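Local coordinates for GDSL-like Lipase/Acylhydrolase family protein (Neisseria meningitidis, PDB 4K7J) that probably removes O-linked acetyl groups from peptidoglycan, as an esterase of the SGNH hydrolase family, at residues 300-303 with 304-307. Sequence-based numbering, arbitrary orientation.
With EPE (4-(2-hydroxyethyl)-1-piperazine ethanesulfonic acid), chain E.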
ATOM      1  N   THR A 300       2.412 -27.267   9.920  1.00 42.09           N
ATOM      2  CA  THR A 300       1.050 -27.506   9.451  1.00 40.38           C
ATOM      3  C   THR A 300       0.401 -26.222   8.928  1.00 29.36           C
ATOM      4  O   THR A 300       0.446 -25.176   9.584  1.00 25.84           O
ATOM      5  CB  THR A 300       0.175 -28.089  10.572  1.00 38.65           C
ATOM      6  OG1 THR A 300       0.777 -29.289  11.062  1.00 40.70           O
ATOM      7  CG2 THR A 300      -1.204 -28.404  10.053  1.00 37.23           C
ATOM      8  N   ARG A 301      -0.193 -26.309   7.743  1.00 25.24           N
ATOM      9  CA  ARG A 301      -0.874 -25.175   7.138  1.00 23.49           C
ATOM     10  C   ARG A 301      -2.173 -24.923   7.879  1.00 26.85           C
ATOM     11  O   ARG A 301      -2.800 -25.867   8.349  1.00 27.18           O
ATOM     12  CB  ARG A 301      -1.144 -25.458   5.657  1.00 25.31           C
ATOM     13  CG  ARG A 301       0.107 -25.386   4.777  1.00 19.48           C
ATOM     14  CD  ARG A 301      -0.085 -26.105   3.448  1.00 21.81           C
ATOM     15  NE  ARG A 301      -1.116 -25.478   2.620  1.00 22.67           N
ATOM     16  CZ  ARG A 301      -0.908 -24.411   1.850  1.00 22.24           C
ATOM     17  NH1 ARG A 301       0.298 -23.842   1.808  1.00 16.75           N
ATOM     18  NH2 ARG A 301      -1.905 -23.907   1.127  1.00 16.72           N
ATOM     19  N   PRO A 302      -2.582 -23.648   8.004  1.00 27.44           N
ATOM     20  CA  PRO A 302      -3.922 -23.416   8.553  1.00 24.63           C
ATOM     21  C   PRO A 302      -4.946 -24.068   7.642  1.00 26.27           C
ATOM     22  O   PRO A 302      -4.745 -24.128   6.423  1.00 23.64           O
ATOM     23  CB  PRO A 302      -4.067 -21.889   8.503  1.00 24.22           C
ATOM     24  CG  PRO A 302      -2.672 -21.366   8.361  1.00 21.85           C
ATOM     25  CD  PRO A 302      -1.941 -22.399   7.573  1.00 23.10           C
ATOM     26  N   VAL A 303      -6.034 -24.539   8.236  1.00 26.29           N
ATOM     27  CA  VAL A 303      -7.058 -25.305   7.540  1.00 26.52           C
ATOM     28  C   VAL A 303      -7.724 -24.564   6.370  1.00 27.96           C
ATOM     29  O   VAL A 303      -8.162 -25.188   5.407  1.00 22.31           O
ATOM     30  CB  VAL A 303      -8.127 -25.797   8.560  1.00 37.69           C
ATOM     31  CG1 VAL A 303      -9.239 -26.584   7.880  1.00 41.06           C
ATOM     32  CG2 VAL A 303      -7.460 -26.650   9.628  1.00 36.59           C
ATOM     33  N   ARG A 304      -7.786 -23.236   6.432  1.00 21.88           N
ATOM     34  CA  ARG A 304      -8.469 -22.495   5.368  1.00 20.77           C
ATOM     35  C   ARG A 304      -7.531 -21.801   4.377  1.00 18.05           C
ATOM     36  O   ARG A 304      -7.993 -21.065   3.500  1.00 16.00           O
ATOM     37  CB  ARG A 304      -9.442 -21.473   5.965  1.00 16.76           C
ATOM     38  CG  ARG A 304     -10.318 -22.029   7.092  1.00 19.81           C
ATOM     39  CD  ARG A 304     -11.035 -23.323   6.665  1.00 28.03           C
ATOM     40  NE  ARG A 304     -11.821 -23.126   5.451  1.00 22.56           N
ATOM     41  CZ  ARG A 304     -13.021 -22.555   5.429  1.00 20.02           C
ATOM     42  NH1 ARG A 304     -13.572 -22.133   6.555  1.00 22.21           N
ATOM     43  NH2 ARG A 304     -13.669 -22.403   4.280  1.00 28.51           N
ATOM     44  N   LEU A 305      -6.223 -22.023   4.513  1.00 19.02           N
ATOM     45  CA  LEU A 305      -5.254 -21.294   3.702  1.00 18.31           C
ATOM     46  C   LEU A 305      -5.405 -21.603   2.223  1.00 19.90           C
ATOM     47  O   LEU A 305      -5.442 -20.695   1.391  1.00 20.25           O
ATOM     48  CB  LEU A 305      -3.820 -21.585   4.147  1.00 16.02           C
ATOM     49  CG  LEU A 305      -2.719 -20.965   3.292  1.00 15.11           C
ATOM     50  CD1 LEU A 305      -2.857 -19.418   3.250  1.00 14.09           C
ATOM     51  CD2 LEU A 305      -1.349 -21.360   3.815  1.00 13.98           C
ATOM     52  N   THR A 306      -5.479 -22.889   1.897  1.00 16.25           N
ATOM     53  CA  THR A 306      -5.577 -23.305   0.498  1.00 17.06           C
ATOM     54  C   THR A 306      -6.825 -22.724  -0.156  1.00 13.73           C
ATOM     55  O   THR A 306      -6.757 -22.183  -1.258  1.00 20.40           O
ATOM     56  CB  THR A 306      -5.533 -24.859   0.368  1.00 17.66           C
ATOM     57  OG1 THR A 306      -4.233 -25.322   0.749  1.00 18.51           O
ATOM     58  CG2 THR A 306      -5.831 -25.322  -1.069  1.00 17.90           C
ATOM     59  N   GLU A 307      -7.956 -22.787   0.534  1.00 19.40           N
ATOM     60  CA  GLU A 307      -9.195 -22.252  -0.031  1.00 18.31           C
ATOM     61  C   GLU A 307      -9.122 -20.741  -0.268  1.00 18.80           C
ATOM     62  O   GLU A 307      -9.633 -20.228  -1.278  1.00 16.69           O
ATOM     63  CB  GLU A 307     -10.374 -22.573   0.876  1.00 22.87           C
ATOM     64  CG  GLU A 307     -10.670 -24.051   1.008  1.00 21.20           C
ATOM     65  CD  GLU A 307     -11.423 -24.331   2.276  1.00 23.10           C
ATOM     66  OE1 GLU A 307     -12.647 -24.074   2.306  1.00 27.84           O
ATOM     67  OE2 GLU A 307     -10.775 -24.768   3.251  1.00 20.23           O
TER
HETATM   68  N1  EPE E 403      -7.762 -28.324   2.342  1.00 28.77           N
HETATM   69  C2  EPE E 403      -8.386 -27.798   1.105  1.00 25.61           C
HETATM   70  C3  EPE E 403      -9.907 -27.753   1.232  1.00 29.83           C
HETATM   71  N4  EPE E 403     -10.475 -29.045   1.608  1.00 27.95           N
HETATM   72  C5  EPE E 403      -9.558 -30.079   2.050  1.00 30.01           C
HETATM   73  C6  EPE E 403      -8.439 -29.511   2.917  1.00 36.68           C
HETATM   74  C7  EPE E 403     -11.884 -29.116   1.970  1.00 30.70           C
HETATM   75  C8  EPE E 403     -12.498 -30.516   1.995  1.00 27.55           C
HETATM   76  O8  EPE E 403     -12.189 -31.232   0.817  1.00 23.99           O
HETATM   77  C9  EPE E 403      -6.333 -28.617   2.128  1.00 26.95           C
HETATM   78  C10 EPE E 403      -5.581 -28.557   3.457  1.00 28.23           C
HETATM   79  S   EPE E 403      -3.804 -28.328   3.200  1.00 41.38           S
HETATM   80  O1S EPE E 403      -3.449 -28.827   1.876  1.00 34.58           O
HETATM   81  O2S EPE E 403      -3.523 -26.891   3.269  1.00 28.10           O
HETATM   82  O3S EPE E 403      -3.027 -29.054   4.210  1.00 32.91           O
HETATM   83  O   HOH W   1      -5.387 -25.032   3.833  1.00 19.33           O
HETATM   84  O   HOH W   2      -7.892 -24.938   2.568  1.00 20.57           O
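Arg301 reaches across the turn to Thr306 and Leu305, and its long side chain lets one guanidinium meet a polar and an apolar partner together. NH2 donates to Thr306 OG1 at 2.8 Å, nearly in the guanidinium plane, threonine's short branch holding the hydroxyl close to the helix; the methyl CD2 of Leu305 sits over one face, 3.4 Å above that plane and offset toward its rim. A bend at chi3 (64°) brings the group round to this position; NH1 makes a salt bridge with Glu289 and a hydrogen bond with Gln327, and Gln309 also binds NH2. On this close-packed side Leu305, its CG anti to the backbone N (chi1 175°), also sets CD2 3.9 Å from Pro302 CD, and Phe253 touches the proline ring. Pro302 to Leu305 form a type I beta turn leading into helix 305-318 of the SGNH hydrolase domain. Val303 and Arg304 take its corners; Pro302, in first position, serves through its carbonyl O, which accepts from Leu305 N at 3.2 Å. The other side is looser and wetter. Water 1 accepts from Thr306 N, and water 2 from Glu307 N, so solvent meets N-H groups of the first helical turn. Arg301 NE donates to O2S, a sulfonate oxygen of the bound buffer, at 2.9 Å. Farther round, beside exposed Val303, Arg304 and Glu307, opposite charges three residues apart, pair side-on: NE donates to OE2 and NH2 to OE1 (2.8 Å), both from above the carboxylate plane, with Ile259 touching both side chains.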